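Local coordinates for radical SAM domain protein (Methanothrix thermoacetophila, PDB 6Y1X) that probably acts as NifB, the radical SAM carbide synthase that uses [4Fe-4S] clusters to build the precursor of the nitrogenase iron-molybdenum cofactor, at residues Val216-Val219 with Ile224-Lys227; Asp231-Ile236 with Asp271-Ile276; Glu120-Leu125 with Asp154-Thr159. All blocks are in the same frame, centred on the assembly; numbering follows the deposited sequence. Where two conformers were deposited one is given.

Contact 1: residues Val216-Val219 with Ile224-Lys227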
ATOM      1  N   VAL A 216       7.266   1.110  -0.568  1.00 16.49           N
ATOM      2  CA  VAL A 216       6.706   2.002   0.438  1.00 16.70           C
ATOM      3  C   VAL A 216       6.116   3.206  -0.279  1.00 20.64           C
ATOM      4  O   VAL A 216       6.805   3.871  -1.062  1.00 19.85           O
ATOM      5  CB  VAL A 216       7.753   2.415   1.479  1.00 14.31           C
ATOM      6  CG1 VAL A 216       7.254   3.621   2.277  1.00 11.97           C
ATOM      7  CG2 VAL A 216       8.034   1.238   2.395  1.00 13.74           C
ATOM      8  N   ASN A 217       4.832   3.460  -0.040  1.00 17.25           N
ATOM      9  CA  ASN A 217       4.193   4.696  -0.459  1.00 21.47           C
ATOM     10  C   ASN A 217       4.313   5.731   0.648  1.00 20.91           C
ATOM     11  O   ASN A 217       4.187   5.405   1.830  1.00 23.25           O
ATOM     12  CB  ASN A 217       2.708   4.476  -0.751  1.00 23.14           C
ATOM     13  CG  ASN A 217       2.461   3.595  -1.952  1.00 23.18           C
ATOM     14  OD1 ASN A 217       3.328   3.409  -2.808  1.00 21.04           O
ATOM     15  ND2 ASN A 217       1.249   3.066  -2.037  1.00 29.01           N
ATOM     16  N   THR A 218       4.513   6.987   0.261  1.00 19.17           N
ATOM     17  CA  THR A 218       4.420   8.099   1.199  1.00 16.84           C
ATOM     18  C   THR A 218       3.577   9.193   0.570  1.00 22.11           C
ATOM     19  O   THR A 218       3.865   9.631  -0.549  1.00 20.26           O
ATOM     20  CB  THR A 218       5.798   8.662   1.572  1.00 19.42           C
ATOM     21  OG1 THR A 218       6.582   7.649   2.209  1.00 17.46           O
ATOM     22  CG2 THR A 218       5.657   9.867   2.507  1.00 17.65           C
ATOM     23  N   VAL A 219       2.529   9.610   1.277  1.00 19.57           N
ATOM     24  CA  VAL A 219       1.710  10.735   0.837  1.00 19.39           C
ATOM     25  C   VAL A 219       2.442  11.997   1.259  1.00 19.69           C
ATOM     26  O   VAL A 219       2.726  12.189   2.446  1.00 18.78           O
ATOM     27  CB  VAL A 219       0.297  10.682   1.438  1.00 22.02           C
ATOM     28  CG1 VAL A 219      -0.551  11.832   0.910  1.00 16.20           C
ATOM     29  CG2 VAL A 219      -0.363   9.357   1.117  1.00 22.17           C
ATOM     30  N   ILE A 224       3.361  19.039   6.951  1.00 21.04           N
ATOM     31  CA  ILE A 224       3.233  17.988   7.953  0.55 19.07           C
ATOM     32  C   ILE A 224       4.399  17.014   7.860  1.00 22.03           C
ATOM     33  O   ILE A 224       5.121  16.813   8.842  1.00 25.57           O
ATOM     34  CB  ILE A 224       1.886  17.259   7.822  0.55 20.07           C
ATOM     35  CG1 ILE A 224       0.744  18.258   8.029  0.55 23.46           C
ATOM     36  CG2 ILE A 224       1.802  16.120   8.831  0.55 21.36           C
ATOM     37  CD1 ILE A 224      -0.591  17.630   8.306  0.55 19.69           C
ATOM     38  N   ASN A 225       4.596  16.397   6.688  1.00 23.84           N
ATOM     39  CA  ASN A 225       5.692  15.446   6.528  1.00 23.66           C
ATOM     40  C   ASN A 225       6.564  15.746   5.316  1.00 21.72           C
ATOM     41  O   ASN A 225       7.345  14.883   4.899  1.00 22.16           O
ATOM     42  CB  ASN A 225       5.171  14.006   6.452  1.00 17.72           C
ATOM     43  CG  ASN A 225       4.382  13.715   5.171  1.00 20.22           C
ATOM     44  OD1 ASN A 225       4.203  14.579   4.313  1.00 23.12           O
ATOM     45  ND2 ASN A 225       3.936  12.475   5.033  1.00 12.55           N
ATOM     46  N   ASP A 226       6.457  16.944   4.742  1.00 17.54           N
ATOM     47  CA  ASP A 226       7.104  17.201   3.459  1.00 24.50           C
ATOM     48  C   ASP A 226       8.619  17.357   3.562  1.00 28.99           C
ATOM     49  O   ASP A 226       9.309  17.186   2.552  1.00 33.42           O
ATOM     50  CB  ASP A 226       6.478  18.426   2.792  1.00 31.72           C
ATOM     51  CG  ASP A 226       6.629  19.691   3.622  1.00 40.60           C
ATOM     52  OD1 ASP A 226       6.156  19.703   4.777  1.00 43.83           O
ATOM     53  OD2 ASP A 226       7.190  20.678   3.104  1.00 49.20           O
ATOM     54  N   LYS A 227       9.168  17.650   4.743  1.00 25.13           N
ATOM     55  CA  LYS A 227      10.601  17.459   4.940  1.00 24.74           C
ATOM     56  C   LYS A 227      10.928  16.201   5.730  1.00 27.78           C
ATOM     57  O   LYS A 227      12.050  15.696   5.624  1.00 31.89           O
ATOM     58  CB  LYS A 227      11.245  18.687   5.609  1.00 28.36           C
ATOM     59  CG  LYS A 227      10.692  19.125   6.960  1.00 25.78           C
ATOM     60  CD  LYS A 227      11.391  20.419   7.403  1.00 34.02           C
ATOM     61  CE  LYS A 227      11.312  20.675   8.898  1.00 37.73           C
ATOM     62  NZ  LYS A 227      10.176  19.988   9.567  1.00 50.07           N
TER

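Contact 2: residues Asp231-Ile236 with Asp271-Ile276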
ATOM      1  N   ASP A 231      13.685  11.620   6.290  1.00 16.22           N
ATOM      2  CA  ASP A 231      13.893  10.650   7.362  1.00 19.54           C
ATOM      3  C   ASP A 231      13.229   9.316   7.031  1.00 21.28           C
ATOM      4  O   ASP A 231      13.755   8.248   7.367  1.00 16.34           O
ATOM      5  CB  ASP A 231      13.329  11.195   8.675  1.00 18.56           C
ATOM      6  CG  ASP A 231      14.213  12.251   9.307  1.00 33.43           C
ATOM      7  OD1 ASP A 231      15.431  12.286   9.023  1.00 40.11           O
ATOM      8  OD2 ASP A 231      13.672  13.067  10.083  1.00 39.13           O
ATOM      9  N   ILE A 232      12.051   9.356   6.405  1.00 23.26           N
ATOM     10  CA  ILE A 232      11.385   8.118   5.999  1.00 16.22           C
ATOM     11  C   ILE A 232      12.258   7.341   5.022  1.00 20.07           C
ATOM     12  O   ILE A 232      12.460   6.130   5.170  1.00 16.89           O
ATOM     13  CB  ILE A 232      10.002   8.411   5.390  1.00 16.34           C
ATOM     14  CG1 ILE A 232       9.083   9.089   6.406  1.00 11.50           C
ATOM     15  CG2 ILE A 232       9.375   7.124   4.825  1.00 13.76           C
ATOM     16  CD1 ILE A 232       7.789   9.573   5.784  1.00 11.90           C
ATOM     17  N   ALA A 233      12.758   8.028   3.988  1.00 18.78           N
ATOM     18  CA  ALA A 233      13.564   7.366   2.967  1.00 18.74           C
ATOM     19  C   ALA A 233      14.806   6.717   3.559  1.00 14.04           C
ATOM     20  O   ALA A 233      15.147   5.580   3.209  1.00 17.95           O
ATOM     21  CB  ALA A 233      13.956   8.367   1.884  1.00 16.54           C
ATOM     22  N   ARG A 234      15.503   7.425   4.447  1.00 13.92           N
ATOM     23  CA  ARG A 234      16.693   6.850   5.062  1.00 18.08           C
ATOM     24  C   ARG A 234      16.350   5.599   5.860  1.00 22.40           C
ATOM     25  O   ARG A 234      17.062   4.590   5.788  1.00 21.34           O
ATOM     26  CB  ARG A 234      17.387   7.890   5.942  1.00 21.69           C
ATOM     27  CG  ARG A 234      18.150   8.952   5.151  1.00 22.84           C
ATOM     28  CD  ARG A 234      18.939   9.879   6.063  1.00 28.48           C
ATOM     29  NE  ARG A 234      18.098  10.857   6.752  1.00 30.27           N
ATOM     30  CZ  ARG A 234      17.880  12.098   6.317  1.00 32.55           C
ATOM     31  NH1 ARG A 234      17.101  12.919   7.008  1.00 33.37           N
ATOM     32  NH2 ARG A 234      18.459  12.528   5.202  1.00 21.76           N
ATOM     33  N   LYS A 235      15.264   5.648   6.633  1.00 19.36           N
ATOM     34  CA  LYS A 235      14.894   4.510   7.466  1.00 16.09           C
ATOM     35  C   LYS A 235      14.540   3.290   6.616  1.00 20.94           C
ATOM     36  O   LYS A 235      15.035   2.185   6.866  1.00 20.92           O
ATOM     37  CB  LYS A 235      13.727   4.906   8.372  1.00 16.67           C
ATOM     38  CG  LYS A 235      13.192   3.812   9.278  1.00 22.29           C
ATOM     39  CD  LYS A 235      14.248   3.409  10.301  1.00 25.90           C
ATOM     40  CE  LYS A 235      13.645   2.543  11.401  1.00 33.37           C
ATOM     41  NZ  LYS A 235      14.676   2.036  12.359  1.00 34.09           N
ATOM     42  N   ILE A 236      13.678   3.467   5.604  1.00 14.47           N
ATOM     43  CA  ILE A 236      13.265   2.312   4.802  1.00 18.42           C
ATOM     44  C   ILE A 236      14.421   1.785   3.967  1.00 20.29           C
ATOM     45  O   ILE A 236      14.446   0.599   3.612  1.00 18.89           O
ATOM     46  CB  ILE A 236      12.041   2.630   3.918  1.00 15.77           C
ATOM     47  CG1 ILE A 236      12.369   3.700   2.880  1.00 18.64           C
ATOM     48  CG2 ILE A 236      10.865   3.049   4.777  1.00 16.55           C
ATOM     49  CD1 ILE A 236      11.215   3.986   1.912  1.00 17.92           C
ATOM     50  N   ASP A 271      13.704  13.674  -6.946  1.00 22.05           N
ATOM     51  CA  ASP A 271      15.078  13.650  -7.443  1.00 27.09           C
ATOM     52  C   ASP A 271      16.084  13.571  -6.302  1.00 27.04           C
ATOM     53  O   ASP A 271      17.065  12.823  -6.381  1.00 25.26           O
ATOM     54  CB  ASP A 271      15.341  14.882  -8.304  1.00 32.69           C
ATOM     55  CG  ASP A 271      14.651  14.797  -9.643  1.00 47.74           C
ATOM     56  OD1 ASP A 271      14.116  13.709  -9.954  1.00 53.98           O
ATOM     57  OD2 ASP A 271      14.639  15.806 -10.378  1.00 51.43           O
ATOM     58  N   GLU A 272      15.850  14.324  -5.226  1.00 21.45           N
ATOM     59  CA  GLU A 272      16.742  14.266  -4.075  1.00 26.43           C
ATOM     60  C   GLU A 272      16.626  12.927  -3.359  1.00 22.98           C
ATOM     61  O   GLU A 272      17.633  12.368  -2.909  1.00 30.07           O
ATOM     62  CB  GLU A 272      16.431  15.413  -3.111  1.00 27.59           C
ATOM     63  CG  GLU A 272      16.990  16.759  -3.523  1.00 35.60           C
ATOM     64  CD  GLU A 272      18.260  17.111  -2.762  1.00 45.16           C
ATOM     65  OE1 GLU A 272      18.787  16.235  -2.043  1.00 47.92           O
ATOM     66  OE2 GLU A 272      18.725  18.264  -2.874  1.00 48.22           O
ATOM     67  N   LEU A 273      15.405  12.400  -3.228  1.00 24.45           N
ATOM     68  CA  LEU A 273      15.228  11.129  -2.537  1.00 20.47           C
ATOM     69  C   LEU A 273      15.795   9.963  -3.337  1.00 21.08           C
ATOM     70  O   LEU A 273      16.070   8.908  -2.754  1.00 25.01           O
ATOM     71  CB  LEU A 273      13.748  10.885  -2.232  1.00 20.50           C
ATOM     72  CG  LEU A 273      13.044  11.856  -1.284  1.00 22.97           C
ATOM     73  CD1 LEU A 273      11.586  11.486  -1.171  1.00 19.70           C
ATOM     74  CD2 LEU A 273      13.699  11.868   0.096  1.00 22.76           C
ATOM     75  N   SER A 274      15.970  10.126  -4.652  1.00 19.87           N
ATOM     76  CA  SER A 274      16.535   9.050  -5.459  0.77 24.25           C
ATOM     77  C   SER A 274      17.982   8.761  -5.074  1.00 28.62           C
ATOM     78  O   SER A 274      18.477   7.652  -5.308  1.00 32.33           O
ATOM     79  CB  SER A 274      16.453   9.399  -6.943  0.77 24.53           C
ATOM     80  OG  SER A 274      17.246  10.538  -7.228  0.77 27.28           O
ATOM     81  N   LYS A 275      18.678   9.740  -4.491  1.00 26.57           N
ATOM     82  CA  LYS A 275      20.047   9.502  -4.042  1.00 30.97           C
ATOM     83  C   LYS A 275      20.092   8.648  -2.781  1.00 32.40           C
ATOM     84  O   LYS A 275      21.162   8.149  -2.421  1.00 36.12           O
ATOM     85  CB  LYS A 275      20.771  10.829  -3.816  1.00 31.66           C
ATOM     86  CG  LYS A 275      20.659  11.802  -4.975  1.00 36.94           C
ATOM     87  CD  LYS A 275      21.120  13.198  -4.576  1.00 45.05           C
ATOM     88  CE  LYS A 275      20.994  14.178  -5.740  1.00 52.98           C
ATOM     89  NZ  LYS A 275      21.254  15.590  -5.329  1.00 56.81           N
ATOM     90  N   ILE A 276      18.966   8.496  -2.096  1.00 26.86           N
ATOM     91  CA  ILE A 276      18.854   7.635  -0.926  1.00 26.31           C
ATOM     92  C   ILE A 276      18.311   6.262  -1.297  1.00 26.58           C
ATOM     93  O   ILE A 276      18.883   5.236  -0.929  1.00 25.74           O
ATOM     94  CB  ILE A 276      17.968   8.306   0.147  1.00 23.85           C
ATOM     95  CG1 ILE A 276      18.503   9.695   0.500  1.00 25.36           C
ATOM     96  CG2 ILE A 276      17.866   7.418   1.379  1.00 24.61           C
ATOM     97  CD1 ILE A 276      17.553  10.509   1.352  1.00 24.40           C
TER

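Contact 3: residues Glu120-Leu125 with Asp154-Thr159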
ATOM      1  N   GLU A 120     -11.519 -11.911   3.652  1.00 27.80           N
ATOM      2  CA  GLU A 120     -11.761 -12.202   2.245  1.00 29.81           C
ATOM      3  C   GLU A 120     -10.519 -11.967   1.399  1.00 25.83           C
ATOM      4  O   GLU A 120     -10.397 -12.557   0.320  1.00 30.91           O
ATOM      5  CB  GLU A 120     -12.928 -11.367   1.712  1.00 30.20           C
ATOM      6  CG  GLU A 120     -14.283 -11.754   2.300  1.00 35.08           C
ATOM      7  CD  GLU A 120     -14.578 -11.047   3.614  1.00 40.29           C
ATOM      8  OE1 GLU A 120     -13.681 -10.352   4.139  1.00 35.85           O
ATOM      9  OE2 GLU A 120     -15.710 -11.192   4.126  1.00 42.08           O
ATOM     10  N   THR A 121      -9.606 -11.108   1.857  1.00 19.52           N
ATOM     11  CA  THR A 121      -8.351 -10.907   1.139  1.00 17.83           C
ATOM     12  C   THR A 121      -7.583 -12.215   1.033  1.00 26.77           C
ATOM     13  O   THR A 121      -7.095 -12.588  -0.041  1.00 22.86           O
ATOM     14  CB  THR A 121      -7.503  -9.859   1.864  1.00 18.75           C
ATOM     15  OG1 THR A 121      -8.184  -8.597   1.863  1.00 20.17           O
ATOM     16  CG2 THR A 121      -6.139  -9.717   1.211  1.00 21.44           C
ATOM     17  N   PHE A 122      -7.461 -12.921   2.159  1.00 21.51           N
ATOM     18  CA  PHE A 122      -6.668 -14.141   2.207  1.00 26.66           C
ATOM     19  C   PHE A 122      -7.354 -15.268   1.453  1.00 28.67           C
ATOM     20  O   PHE A 122      -6.692 -16.076   0.794  1.00 28.44           O
ATOM     21  CB  PHE A 122      -6.404 -14.512   3.666  1.00 23.83           C
ATOM     22  CG  PHE A 122      -5.748 -13.410   4.443  1.00 24.97           C
ATOM     23  CD1 PHE A 122      -4.366 -13.294   4.470  1.00 26.79           C
ATOM     24  CD2 PHE A 122      -6.511 -12.448   5.088  1.00 26.47           C
ATOM     25  CE1 PHE A 122      -3.758 -12.268   5.161  1.00 26.24           C
ATOM     26  CE2 PHE A 122      -5.910 -11.411   5.775  1.00 23.86           C
ATOM     27  CZ  PHE A 122      -4.533 -11.321   5.815  1.00 25.59           C
ATOM     28  N   GLU A 123      -8.685 -15.337   1.542  1.00 25.52           N
ATOM     29  CA  GLU A 123      -9.416 -16.354   0.798  1.00 29.50           C
ATOM     30  C   GLU A 123      -9.311 -16.119  -0.703  1.00 31.35           C
ATOM     31  O   GLU A 123      -9.171 -17.071  -1.480  1.00 33.03           O
ATOM     32  CB  GLU A 123     -10.877 -16.373   1.243  1.00 32.80           C
ATOM     33  CG  GLU A 123     -11.691 -17.504   0.656  1.00 52.98           C
ATOM     34  CD  GLU A 123     -10.983 -18.841   0.763  1.00 73.58           C
ATOM     35  OE1 GLU A 123     -10.805 -19.500  -0.283  1.00 80.21           O
ATOM     36  OE2 GLU A 123     -10.593 -19.227   1.888  1.00 79.33           O
ATOM     37  N   THR A 124      -9.356 -14.855  -1.125  1.00 22.52           N
ATOM     38  CA  THR A 124      -9.279 -14.535  -2.547  1.00 24.97           C
ATOM     39  C   THR A 124      -7.914 -14.889  -3.125  1.00 29.39           C
ATOM     40  O   THR A 124      -7.820 -15.565  -4.156  1.00 29.19           O
ATOM     41  CB  THR A 124      -9.561 -13.049  -2.763  1.00 24.01           C
ATOM     42  OG1 THR A 124     -10.898 -12.746  -2.349  1.00 28.46           O
ATOM     43  CG2 THR A 124      -9.392 -12.689  -4.226  1.00 21.70           C
ATOM     44  N   LEU A 125      -6.840 -14.453  -2.464  1.00 24.03           N
ATOM     45  CA  LEU A 125      -5.509 -14.699  -3.003  1.00 24.42           C
ATOM     46  C   LEU A 125      -5.127 -16.167  -2.902  1.00 24.47           C
ATOM     47  O   LEU A 125      -4.309 -16.647  -3.692  1.00 26.38           O
ATOM     48  CB  LEU A 125      -4.485 -13.830  -2.283  1.00 27.64           C
ATOM     49  CG  LEU A 125      -4.623 -12.342  -2.589  1.00 25.93           C
ATOM     50  CD1 LEU A 125      -3.671 -11.572  -1.720  1.00 30.11           C
ATOM     51  CD2 LEU A 125      -4.369 -12.056  -4.066  1.00 22.52           C
ATOM     52  N   ASP A 154       2.815 -14.847   3.279  1.00 25.81           N
ATOM     53  CA  ASP A 154       3.885 -15.715   2.806  1.00 28.79           C
ATOM     54  C   ASP A 154       3.369 -17.095   2.446  1.00 32.53           C
ATOM     55  O   ASP A 154       3.719 -17.650   1.401  1.00 35.81           O
ATOM     56  CB  ASP A 154       4.939 -15.871   3.894  1.00 30.44           C
ATOM     57  CG  ASP A 154       6.301 -16.283   3.357  1.00 39.45           C
ATOM     58  OD1 ASP A 154       6.433 -16.505   2.137  1.00 40.99           O
ATOM     59  OD2 ASP A 154       7.235 -16.448   4.177  1.00 45.16           O
ATOM     60  N   ARG A 155       2.512 -17.656   3.293  1.00 31.06           N
ATOM     61  CA  ARG A 155       2.088 -19.031   3.071  1.00 37.30           C
ATOM     62  C   ARG A 155       1.201 -19.116   1.827  1.00 35.64           C
ATOM     63  O   ARG A 155       1.201 -20.138   1.136  1.00 33.87           O
ATOM     64  CB  ARG A 155       1.397 -19.564   4.326  1.00 48.66           C
ATOM     65  CG  ARG A 155       1.131 -21.061   4.350  1.00 64.45           C
ATOM     66  CD  ARG A 155       0.464 -21.458   5.676  1.00 75.71           C
ATOM     67  NE  ARG A 155      -0.901 -20.942   5.770  1.00 80.07           N
ATOM     68  CZ  ARG A 155      -1.377 -19.873   6.401  1.00 80.41           C
ATOM     69  NH1 ARG A 155      -0.624 -19.033   7.097  1.00 79.79           N
ATOM     70  NH2 ARG A 155      -2.683 -19.667   6.319  1.00 81.57           N
ATOM     71  N   ILE A 156       0.380 -18.081   1.564  1.00 35.12           N
ATOM     72  CA  ILE A 156      -0.487 -18.069   0.374  1.00 36.15           C
ATOM     73  C   ILE A 156       0.223 -17.637  -0.906  1.00 35.17           C
ATOM     74  O   ILE A 156      -0.396 -17.670  -1.980  1.00 28.31           O
ATOM     75  CB  ILE A 156      -1.731 -17.165   0.514  1.00 43.54           C
ATOM     76  CG1 ILE A 156      -1.364 -15.676   0.476  1.00 49.79           C
ATOM     77  CG2 ILE A 156      -2.531 -17.520   1.762  1.00 42.38           C
ATOM     78  CD1 ILE A 156      -2.530 -14.755   0.835  1.00 52.65           C
ATOM     79  N   GLY A 157       1.489 -17.223  -0.837  1.00 24.09           N
ATOM     80  CA  GLY A 157       2.268 -16.926  -2.028  1.00 30.73           C
ATOM     81  C   GLY A 157       2.412 -15.469  -2.431  1.00 31.85           C
ATOM     82  O   GLY A 157       2.887 -15.199  -3.543  1.00 34.26           O
ATOM     83  N   VAL A 158       2.037 -14.523  -1.573  1.00 29.50           N
ATOM     84  CA  VAL A 158       2.259 -13.113  -1.876  1.00 26.83           C
ATOM     85  C   VAL A 158       3.757 -12.831  -1.887  1.00 25.14           C
ATOM     86  O   VAL A 158       4.471 -13.155  -0.929  1.00 29.37           O
ATOM     87  CB  VAL A 158       1.524 -12.231  -0.858  1.00 26.03           C
ATOM     88  CG1 VAL A 158       1.937 -10.770  -0.999  1.00 27.09           C
ATOM     89  CG2 VAL A 158       0.024 -12.388  -1.018  1.00 29.09           C
ATOM     90  N   THR A 159       4.244 -12.224  -2.976  1.00 21.14           N
ATOM     91  CA  THR A 159       5.665 -11.929  -3.124  1.00 26.82           C
ATOM     92  C   THR A 159       5.984 -10.443  -3.109  1.00 24.84           C
ATOM     93  O   THR A 159       7.152 -10.078  -2.935  1.00 27.88           O
ATOM     94  CB  THR A 159       6.216 -12.519  -4.434  1.00 32.45           C
ATOM     95  OG1 THR A 159       5.401 -12.090  -5.533  1.00 35.19           O
ATOM     96  CG2 THR A 159       6.242 -14.040  -4.382  1.00 36.10           C
TER

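Contact 1: residues Val216-Val219 with Ile224-Lys227
A side-chain-to-backbone hydrogen bond links V219, near the C-terminal end of strand 213-220, to N225 in the beta-alpha loop that leads to helix 229-239 in the partial TIM barrel of this radical SAM protein. Among the polar contacts, N225 ND2 donates to V219 O over 2.9 Å. The bond is straight, with an N-H...O angle of 163°; it runs almost along the carbonyl direction, and the acceptor lies close to the plane of the N225 amide. The same nitrogen also donates to N166 O, and OD1 accepts from I221 N, so three bonds fix the rotation of the buried amide. Its inward position follows from chi1 of 68°, which sets CG between the backbone N and the carbonyl carbon. An alanine here is likely to leave V219 O without its amide donor and to free the turn at I221 from the side chain that now ties it to the strand.

Beyond the hydrogen bond, only the T218 methyl touches the N225 amide. T218 slides past N225 in the opposite sense while its OG1 is engaged by H244 and L165. The V219 side chain touches Y65 and M247, and its nearest atom lies about 7 Å from a bound [4Fe-4S] cluster. The methyl of T218 completes the contact, CG2 lying 4.0 Å from N225 ND2.

Contact 2: residues Asp231-Ile236 with Asp271-Ile276
L273, in the last part of helix 263-273, meets A233 on helix 229-239. Its CB is not aimed at the facing helix, but CG stands anti to the carbonyl carbon (chi1 -64°) and the branch brings CD2 to 3.9 Å from A233 CB. The L273 side chain also touches V229 and F230 of helix 229-239 and V246 of strand 243-248, so this leucine wedges between helix and sheet.

Beyond L273 the backbone keeps helical angles, and I276 N bonds to L273 O at 3.0 Å, a tight turn that presents I276 to the same helix. The surface it reaches belongs to the last beta-alpha-beta crossover of the parallel sheet, in which helix 229-239 links strands 213-220 and 243-248; helix 263-273 packs beside this crossover helix, away from the cluster sites.

I276 provides most of the contact area on its side. CG2 lies against the peptide joining A233 to R234, at 3.8 Å from A233 O, and also reaches A233 CB at 4.1 Å. CG2 and CD1 both come to 4.1 Å from R234 CG, on the aliphatic stem, the two side chains crossing at a slant. The R234 guanidinium is turned back along its own helix: NH1 forms a salt bridge with D231 OD1 at 2.7 Å, with the oxygen near the guanidinium plane but met from above the carboxylate. The carbonyl oxygen of I276 receives a hydrogen bond from K237 NZ.

Contact 3: residues Glu120-Leu125 with Asp154-Thr159
The F122 ring is met obliquely by I156 CD1, which comes to 4.3 Å from ring atom CD1, while R149 makes a cation-pi interaction with the same ring and D152 and L153 also touch it. Here helix 119-131 packs beside the end of helix 146-156; both belong to successive beta-alpha units of the barrel and cover strand 136-141, which runs between them in the chain.

One turn beyond F122, the CB of L125 points toward the neighbouring segment. I156 CD1 lies 3.8 Å from L125 CB, so the same methyl touches both F122 and L125. It gets there because CG1 of I156 sits between the backbone N and the carbonyl carbon, chi1 72°.

G157 then ends the helix in a Schellman motif, its N bonded to D154 O at 3.2 Å. At its positive phi of 100° a CB would jam against the carbonyl oxygen of I156. The reversal returns the chain toward the sheet and delivers V158, whose side chain reaches I139 and lies about 6 Å from that of the cluster ligand C138. Across the contact, V158 CG2 packs 3.8 Å from L125 CD1.

From the N terminus, contact 3 comes first: it closes a loop through strand 136-141 and ties together the helices that precede and follow it in the chain. Contact 1 follows, a short closure over four residues at the end of strand 213-220. Contact 2 opens just after it and spans strand 243-248 to bring helix 263-273 back onto helix 229-239. The three are in series; none nests or crosses. Contacts 1 and 2 touch through packing of the strand on the helix that follows it, V216 CB lying 3.8 Å from I236 CD1. Contact 3 lies on the opposite side of the chain's centre, its centre about 28 Å from that of contact 1.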